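PDB 4V33: polysaccharide deacetylase-like protein from Bacillus anthracis, which is a putative polysaccharide deacetylase that probably hydrolyses N-acetyl groups from cell-wall polysaccharides at a zinc site and is probably involved, with a second deacetylase, in osmotic stability and cell shape. Local coordinates for residues A[245-250]-A[289-294]; A[252-255]-A[260-263]; A[63-68]-A[132-137]. All coordinates share one frame; numbering follows the deposited sequence. Where two conformers were deposited one is given.

Contact 1: residues A[245-250]-A[289-294]; sequences LSTSDI and EKITGK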
loop_
_atom_site.group_PDB
_atom_site.type_symbol
_atom_site.label_atom_id
_atom_site.label_comp_id
_atom_site.label_asym_id
_atom_site.label_seq_id
_atom_site.Cartn_x
_atom_site.Cartn_y
_atom_site.Cartn_z
ATOM N N LEU A 245 -10.205 -21.336 -8.026
ATOM C CA LEU A 245 -10.009 -20.675 -9.316
ATOM C C LEU A 245 -9.360 -21.601 -10.331
ATOM O O LEU A 245 -8.434 -22.350 -10.008
ATOM C CB LEU A 245 -9.137 -19.437 -9.142
ATOM C CG LEU A 245 -9.747 -18.333 -8.271
ATOM C CD1 LEU A 245 -8.684 -17.308 -7.927
ATOM C CD2 LEU A 245 -10.934 -17.678 -8.976
ATOM N N SER A 246 -9.850 -21.536 -11.563
ATOM C CA SER A 246 -9.261 -22.280 -12.658
ATOM C C SER A 246 -8.151 -21.463 -13.298
ATOM O O SER A 246 -7.987 -20.274 -13.009
ATOM C CB SER A 246 -10.319 -22.597 -13.710
ATOM O OG SER A 246 -10.795 -21.402 -14.321
ATOM N N THR A 247 -7.397 -22.105 -14.181
ATOM C CA THR A 247 -6.382 -21.410 -14.949
ATOM C C THR A 247 -7.025 -20.287 -15.759
ATOM O O THR A 247 -6.512 -19.168 -15.789
ATOM C CB THR A 247 -5.625 -22.378 -15.864
ATOM O OG1 THR A 247 -4.848 -23.273 -15.054
ATOM C CG2 THR A 247 -4.695 -21.617 -16.810
ATOM N N SER A 248 -8.168 -20.572 -16.378
ATOM C CA SER A 248 -8.860 -19.545 -17.154
ATOM C C SER A 248 -9.371 -18.401 -16.276
ATOM O O SER A 248 -9.332 -17.243 -16.696
ATOM C CB SER A 248 -9.985 -20.143 -18.007
ATOM O OG SER A 248 -10.980 -20.750 -17.208
ATOM N N ASP A 249 -9.837 -18.713 -15.066
ATOM C CA ASP A 249 -10.271 -17.673 -14.125
ATOM C C ASP A 249 -9.113 -16.742 -13.801
ATOM O O ASP A 249 -9.246 -15.520 -13.831
ATOM C CB ASP A 249 -10.755 -18.272 -12.798
ATOM C CG ASP A 249 -12.069 -19.008 -12.921
ATOM O OD1 ASP A 249 -12.839 -18.733 -13.860
ATOM O OD2 ASP A 249 -12.332 -19.866 -12.055
ATOM N N ILE A 250 -7.975 -17.334 -13.457
ATOM C CA ILE A 250 -6.799 -16.556 -13.102
ATOM C C ILE A 250 -6.355 -15.670 -14.264
ATOM O O ILE A 250 -6.014 -14.504 -14.070
ATOM C CB ILE A 250 -5.652 -17.479 -12.652
ATOM C CG1 ILE A 250 -5.989 -18.069 -11.282
ATOM C CG2 ILE A 250 -4.333 -16.718 -12.604
ATOM C CD1 ILE A 250 -5.065 -19.193 -10.856
ATOM N N GLU A 289 3.991 -18.233 -11.177
ATOM C CA GLU A 289 4.534 -17.338 -12.198
ATOM C C GLU A 289 4.346 -17.896 -13.605
ATOM O O GLU A 289 4.081 -17.146 -14.544
ATOM C CB GLU A 289 6.020 -17.054 -11.941
ATOM C CG GLU A 289 6.247 -16.066 -10.811
ATOM C CD GLU A 289 7.707 -15.755 -10.560
ATOM O OE1 GLU A 289 8.576 -16.552 -10.979
ATOM O OE2 GLU A 289 7.988 -14.708 -9.938
ATOM N N LYS A 290 4.482 -19.211 -13.755
ATOM C CA LYS A 290 4.284 -19.829 -15.061
ATOM C C LYS A 290 2.826 -19.722 -15.497
ATOM O O LYS A 290 2.533 -19.589 -16.686
ATOM C CB LYS A 290 4.728 -21.292 -15.055
ATOM C CG LYS A 290 6.223 -21.491 -14.883
ATOM C CD LYS A 290 6.611 -22.938 -15.167
ATOM C CE LYS A 290 8.087 -23.188 -14.894
ATOM N NZ LYS A 290 8.425 -23.003 -13.455
ATOM N N ILE A 291 1.915 -19.773 -14.531
ATOM C CA ILE A 291 0.494 -19.667 -14.824
ATOM C C ILE A 291 0.092 -18.239 -15.197
ATOM O O ILE A 291 -0.634 -18.022 -16.166
ATOM C CB ILE A 291 -0.355 -20.113 -13.621
ATOM C CG1 ILE A 291 -0.097 -21.588 -13.307
ATOM C CG2 ILE A 291 -1.833 -19.878 -13.896
ATOM C CD1 ILE A 291 -0.759 -22.067 -12.030
ATOM N N THR A 292 0.568 -17.266 -14.427
ATOM C CA THR A 292 0.124 -15.881 -14.603
ATOM C C THR A 292 0.939 -15.101 -15.622
ATOM O O THR A 292 0.451 -14.127 -16.200
ATOM C CB THR A 292 0.191 -15.092 -13.287
ATOM O OG1 THR A 292 1.565 -14.914 -12.917
ATOM C CG2 THR A 292 -0.569 -15.818 -12.169
ATOM N N GLY A 293 2.191 -15.507 -15.822
ATOM C CA GLY A 293 3.096 -14.756 -16.677
ATOM C C GLY A 293 3.549 -13.445 -16.055
ATOM O O GLY A 293 4.141 -12.599 -16.731
ATOM N N LYS A 294 3.267 -13.276 -14.766
ATOM C CA LYS A 294 3.635 -12.072 -14.027
ATOM C C LYS A 294 4.422 -12.472 -12.787
ATOM O O LYS A 294 4.221 -13.566 -12.251
ATOM C CB LYS A 294 2.378 -11.309 -13.591
ATOM C CG LYS A 294 1.456 -10.907 -14.721
ATOM C CD LYS A 294 2.059 -9.805 -15.561
ATOM C CE LYS A 294 1.011 -9.195 -16.479
ATOM N NZ LYS A 294 1.584 -8.157 -17.378
#

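Contact 2: residues A[252-255]-A[260-263]; sequences EMVD and SMQS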
loop_
_atom_site.group_PDB
_atom_site.type_symbol
_atom_site.label_atom_id
_atom_site.label_comp_id
_atom_site.label_asym_id
_atom_site.label_seq_id
_atom_site.Cartn_x
_atom_site.Cartn_y
_atom_site.Cartn_z
ATOM N N GLU A 252 -8.194 -14.475 -16.672
ATOM C CA GLU A 252 -9.165 -13.393 -16.804
ATOM C C GLU A 252 -8.911 -12.308 -15.750
ATOM O O GLU A 252 -8.931 -11.109 -16.049
ATOM C CB GLU A 252 -10.585 -13.945 -16.681
ATOM C CG GLU A 252 -11.688 -12.969 -17.027
ATOM C CD GLU A 252 -13.061 -13.626 -17.031
ATOM O OE1 GLU A 252 -13.128 -14.874 -17.058
ATOM O OE2 GLU A 252 -14.071 -12.894 -17.008
ATOM N N MET A 253 -8.662 -12.734 -14.517
ATOM C CA MET A 253 -8.436 -11.801 -13.416
ATOM C C MET A 253 -7.173 -10.981 -13.634
ATOM O O MET A 253 -7.162 -9.770 -13.419
ATOM C CB MET A 253 -8.345 -12.564 -12.094
ATOM C CG MET A 253 -9.671 -13.155 -11.660
ATOM S SD MET A 253 -9.500 -14.432 -10.399
ATOM C CE MET A 253 -9.240 -13.417 -8.955
ATOM N N VAL A 254 -6.109 -11.644 -14.066
ATOM C CA VAL A 254 -4.850 -10.960 -14.319
ATOM C C VAL A 254 -4.914 -10.084 -15.574
ATOM O O VAL A 254 -4.488 -8.929 -15.554
ATOM C CB VAL A 254 -3.685 -11.965 -14.408
ATOM C CG1 VAL A 254 -2.422 -11.282 -14.899
ATOM C CG2 VAL A 254 -3.458 -12.614 -13.052
ATOM N N ASP A 255 -5.460 -10.619 -16.665
ATOM C CA ASP A 255 -5.491 -9.869 -17.923
ATOM C C ASP A 255 -6.325 -8.589 -17.832
ATOM O O ASP A 255 -6.085 -7.634 -18.580
ATOM C CB ASP A 255 -5.996 -10.735 -19.081
ATOM C CG ASP A 255 -5.024 -11.839 -19.463
ATOM O OD1 ASP A 255 -3.885 -11.864 -18.941
ATOM O OD2 ASP A 255 -5.406 -12.684 -20.299
ATOM N N SER A 260 -3.640 -8.876 -8.885
ATOM C CA SER A 260 -2.266 -9.322 -8.722
ATOM C C SER A 260 -2.348 -10.700 -8.069
ATOM O O SER A 260 -2.890 -10.841 -6.974
ATOM C CB SER A 260 -1.523 -8.361 -7.806
ATOM O OG SER A 260 -0.206 -8.812 -7.549
ATOM N N MET A 261 -1.822 -11.718 -8.745
ATOM C CA MET A 261 -1.961 -13.095 -8.276
ATOM C C MET A 261 -0.688 -13.500 -7.551
ATOM O O MET A 261 0.382 -13.593 -8.151
ATOM C CB MET A 261 -2.236 -14.027 -9.460
ATOM C CG MET A 261 -2.638 -15.451 -9.085
ATOM S SD MET A 261 -4.290 -15.558 -8.351
ATOM C CE MET A 261 -5.118 -14.381 -9.373
ATOM N N GLN A 262 -0.809 -13.708 -6.248
ATOM C CA GLN A 262 0.345 -13.939 -5.396
ATOM C C GLN A 262 0.175 -15.265 -4.658
ATOM O O GLN A 262 -0.781 -15.995 -4.911
ATOM C CB GLN A 262 0.523 -12.748 -4.442
ATOM C CG GLN A 262 0.686 -11.404 -5.186
ATOM C CD GLN A 262 1.937 -11.381 -6.054
ATOM O OE1 GLN A 262 2.968 -11.950 -5.687
ATOM N NE2 GLN A 262 1.847 -10.736 -7.219
ATOM N N SER A 263 1.103 -15.580 -3.763
ATOM C CA SER A 263 1.196 -16.935 -3.208
ATOM C C SER A 263 0.535 -17.129 -1.842
ATOM O O SER A 263 0.638 -16.272 -0.975
ATOM C CB SER A 263 2.672 -17.318 -3.092
ATOM O OG SER A 263 2.831 -18.622 -2.548
#

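Contact 3: residues A[63-68]-A[132-137]; sequences IHMTDI and PLTKSA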
loop_
_atom_site.group_PDB
_atom_site.type_symbol
_atom_site.label_atom_id
_atom_site.label_comp_id
_atom_site.label_asym_id
_atom_site.label_seq_id
_atom_site.Cartn_x
_atom_site.Cartn_y
_atom_site.Cartn_z
ATOM N N ILE A 63 12.548 22.989 7.967
ATOM C CA ILE A 63 13.353 22.883 6.757
ATOM C C ILE A 63 14.444 23.954 6.754
ATOM O O ILE A 63 14.217 25.082 7.187
ATOM C CB ILE A 63 12.461 23.031 5.501
ATOM C CG1 ILE A 63 11.429 21.900 5.457
ATOM C CG2 ILE A 63 13.298 23.041 4.226
ATOM C CD1 ILE A 63 10.306 22.132 4.460
ATOM N N HIS A 64 15.634 23.593 6.283
ATOM C CA HIS A 64 16.728 24.548 6.170
ATOM C C HIS A 64 17.391 24.427 4.811
ATOM O O HIS A 64 17.252 23.407 4.132
ATOM C CB HIS A 64 17.788 24.285 7.240
ATOM C CG HIS A 64 17.250 24.241 8.636
ATOM N ND1 HIS A 64 17.080 25.373 9.403
ATOM C CD2 HIS A 64 16.855 23.200 9.405
ATOM C CE1 HIS A 64 16.601 25.031 10.586
ATOM N NE2 HIS A 64 16.453 23.719 10.612
ATOM N N MET A 65 18.129 25.463 4.425
ATOM C CA MET A 65 18.978 25.372 3.249
ATOM C C MET A 65 20.432 25.639 3.606
ATOM O O MET A 65 20.738 26.539 4.388
ATOM C CB MET A 65 18.541 26.351 2.165
ATOM C CG MET A 65 19.374 26.229 0.897
ATOM S SD MET A 65 18.546 25.325 -0.415
ATOM C CE MET A 65 16.935 26.009 -0.165
ATOM N N THR A 66 21.326 24.852 3.022
ATOM C CA THR A 66 22.753 25.088 3.171
ATOM C C THR A 66 23.418 25.100 1.803
ATOM O O THR A 66 22.762 24.876 0.784
ATOM C CB THR A 66 23.412 24.019 4.062
ATOM O OG1 THR A 66 23.056 22.713 3.588
ATOM C CG2 THR A 66 22.947 24.172 5.500
ATOM N N ASP A 67 24.717 25.389 1.788
ATOM C CA ASP A 67 25.524 25.314 0.574
ATOM C C ASP A 67 25.050 26.244 -0.546
ATOM O O ASP A 67 25.300 25.979 -1.722
ATOM C CB ASP A 67 25.594 23.871 0.060
ATOM C CG ASP A 67 26.075 22.894 1.119
ATOM O OD1 ASP A 67 26.886 23.293 1.980
ATOM O OD2 ASP A 67 25.640 21.723 1.089
ATOM N N ILE A 68 24.367 27.327 -0.185
ATOM C CA ILE A 68 23.952 28.312 -1.183
ATOM C C ILE A 68 25.158 29.117 -1.626
ATOM O O ILE A 68 25.955 29.554 -0.796
ATOM C CB ILE A 68 22.897 29.287 -0.643
ATOM C CG1 ILE A 68 21.669 28.533 -0.148
ATOM C CG2 ILE A 68 22.473 30.268 -1.733
ATOM C CD1 ILE A 68 20.558 29.447 0.329
ATOM N N PRO A 132 17.287 29.845 -9.409
ATOM C CA PRO A 132 16.945 28.439 -9.174
ATOM C C PRO A 132 17.911 27.831 -8.164
ATOM O O PRO A 132 19.119 28.045 -8.261
ATOM C CB PRO A 132 17.145 27.789 -10.550
ATOM C CG PRO A 132 17.168 28.930 -11.533
ATOM C CD PRO A 132 17.727 30.098 -10.792
ATOM N N LEU A 133 17.382 27.096 -7.194
ATOM C CA LEU A 133 18.248 26.438 -6.229
ATOM C C LEU A 133 18.210 24.926 -6.434
ATOM O O LEU A 133 18.976 24.385 -7.233
ATOM C CB LEU A 133 17.879 26.841 -4.799
ATOM C CG LEU A 133 18.009 28.349 -4.532
ATOM C CD1 LEU A 133 17.533 28.697 -3.124
ATOM C CD2 LEU A 133 19.441 28.859 -4.760
ATOM N N THR A 134 17.313 24.242 -5.741
ATOM C CA THR A 134 17.292 22.788 -5.811
ATOM C C THR A 134 15.919 22.227 -5.439
ATOM O O THR A 134 15.012 22.971 -5.060
ATOM C CB THR A 134 18.414 22.197 -4.920
ATOM O OG1 THR A 134 18.495 20.776 -5.096
ATOM C CG2 THR A 134 18.174 22.539 -3.456
ATOM N N LYS A 135 15.769 20.915 -5.578
ATOM C CA LYS A 135 14.512 20.242 -5.290
ATOM C C LYS A 135 14.775 19.093 -4.335
ATOM O O LYS A 135 15.870 18.526 -4.325
ATOM C CB LYS A 135 13.886 19.694 -6.572
ATOM C CG LYS A 135 13.681 20.717 -7.675
ATOM C CD LYS A 135 13.121 20.055 -8.924
ATOM C CE LYS A 135 12.841 21.074 -10.019
ATOM N NZ LYS A 135 14.070 21.799 -10.436
ATOM N N SER A 136 13.772 18.761 -3.530
ATOM C CA SER A 136 13.853 17.608 -2.649
ATOM C C SER A 136 12.442 17.160 -2.311
ATOM O O SER A 136 11.476 17.564 -2.961
ATOM C CB SER A 136 14.623 17.958 -1.372
ATOM O OG SER A 136 14.962 16.783 -0.635
ATOM N N ALA A 137 12.338 16.311 -1.298
ATOM C CA ALA A 137 11.057 15.830 -0.829
ATOM C C ALA A 137 11.173 15.450 0.636
ATOM O O ALA A 137 12.270 15.193 1.146
ATOM C CB ALA A 137 10.591 14.638 -1.656
#

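Contact 1: residues A[245-250]-A[289-294]
Methyl groups alone bridge Ile250 and Thr247 to Ile291 and Thr292, and a flat group beside them, the Asp249 carboxylate, belongs to the capping of the first helix instead. Ser246 N comes to Asp249 OD2 from above the carboxylate plane, 41° out of it, at 3.0 Å and almost straight in its N-H direction (177°). The same OD2 also makes a salt bridge with Lys209. In return Asp249 N donates to Ser246 OG at 3.0 Å, which completes a capping box at the start of helix 247-255. With two donors on OD2, a charged lysine among them, the carboxylate is held in place and its negative charge probably favoured.

Across the interface Ile250 uses CG2: the Ile250 and Thr292 side chains cross at a slant, CG2 to CG2 at 3.9 Å, and Ile250 CG2 also lies 4.2 Å from Ile291 CG2. Its chi1 of -71° sets CG1 beside the backbone N and leaves CG2 as the branch aimed at the second helix. Thr247 CG2 adds a looser touch, 4.4 Å from Ile291 CG2, while its hydroxyl is bonded to Asp240. Thr292 is divided in the same way: CG2 packs, and OG1 accepts from Lys294 N at 3.0 Å, an ST turn at the helix end, where Gly293 takes positive phi.

The contact therefore joins the N-terminal turn of helix 247-255 to the C-terminal turn of helix 277-292. Lys251 ties the two together by bonding to Ile291 O. Val239 touches Thr247, Ile250 and Ile291; Met261 of strand 259-263 lies against Ile250 and Thr292, and Met212 of helix 211-221 against Asp249.

Contact 2: residues A[252-255]-A[260-263]
Val254 and Met253, at the end of helix 247-255, meet the side chain of Met261 on strand 259-263 at two levels, one near its base and one at its end. Val254 CG2 comes within 4.0 Å of Met261 CB, the two side chains crossing at about a right angle. Farther out, the methyls Met253 CE and Met261 CE lie 4.3 Å apart. No hydrogen bond crosses the pair of segments; the three touching residues are buried and meet through carbon atoms, and nearly all of the 122 Å² of shared surface comes from them.

The course of Met261 explains this double contact. CG stands anti to the backbone N (chi1 -170°), and the chain then bends at chi2 and chi3, which carries CE to the Met253 methyl. Leu288 and Thr292 of helix 277-292 also lie against it, while Met212 and Phe215 of helix 211-221 pack on Met253.

Polar side chains on the strand are tied in turn. Gln262 NE2 donates to Ser260 OG at 2.8 Å with an angle of 153°, and Ser260 OG is also bonded to Glu188. The Gln262 amide oxygen takes two backbone donors, Ile297 N and Ala298 N, which would hold the amide's rotation. Ser263, bonded through OG to Tyr318, directly precedes the zinc ligand His264.

In the fold this is a beta-alpha-beta crossover: strand 230-234 leads through helix 247-255 to strand 259-263, its parallel neighbour, with Ser260 and Gln262 bonded to the backbone of 230-234 and the helix packed against the sheet through Met261.

Contact 3: residues A[63-68]-A[132-137]
Met65 reaches across a beta-sandwich of the fibronectin type III kind to Leu133 and Thr134. Strand 60-66 belongs to an antiparallel sheet with 48-51 and 103-106, whereas strand 130-140 is an outermost strand of the four-stranded antiparallel sheet that also holds 74-81 and 115-124. Between the segments 148 Å² is buried, without a hydrogen bond.

Starting from CB, which points toward the second strand, the Met65 chain leaves the backbone with CG anti to N (chi1 -177°). CB and CG carry the side chain into the interior between the two sheets and leave the touching to the atoms beyond them. SD passes Thr134 CG2 at 4.1 Å, the two side chains sliding by each other in opposite directions. CE then turns, through the bends at chi2 and chi3, toward Leu133 CD1. Met65 was modelled in two conformers, so these contacts describe one of them and are less certain for the other.

Leu133 and Thr134 can both serve Met65 because they form a classic beta bulge opposite Ala121, which brings two consecutive side chains to the same face of the strand. Val75 touches both Met65 and Leu133, and Tyr77 also packs on Met65. At the tip, Met65 CE lies 4.0 Å from Leu133 CD1.

How the contacts relate
Contact 3 comes first along the chain and lies in the fibronectin-type sandwich; contacts 1 and 2 follow in the deacetylase domain, on the other side of the chain's centre. The centres of contacts 1 and 3 are about 48 Å apart and those of 2 and 3 about 43 Å, with nearest atoms still about 29 and 26 Å away, so no direct coupling is evident. Contacts 1 and 2 instead form one continuous packing region: their centres are about 7 Å apart, and residues 252-263 fall between 250 and 289. Thr292 CG2 to Met261 CB, 3.7 Å, joins helix 277-292 to the strand that helix 247-255 also packs on and that leads to zinc ligand His264.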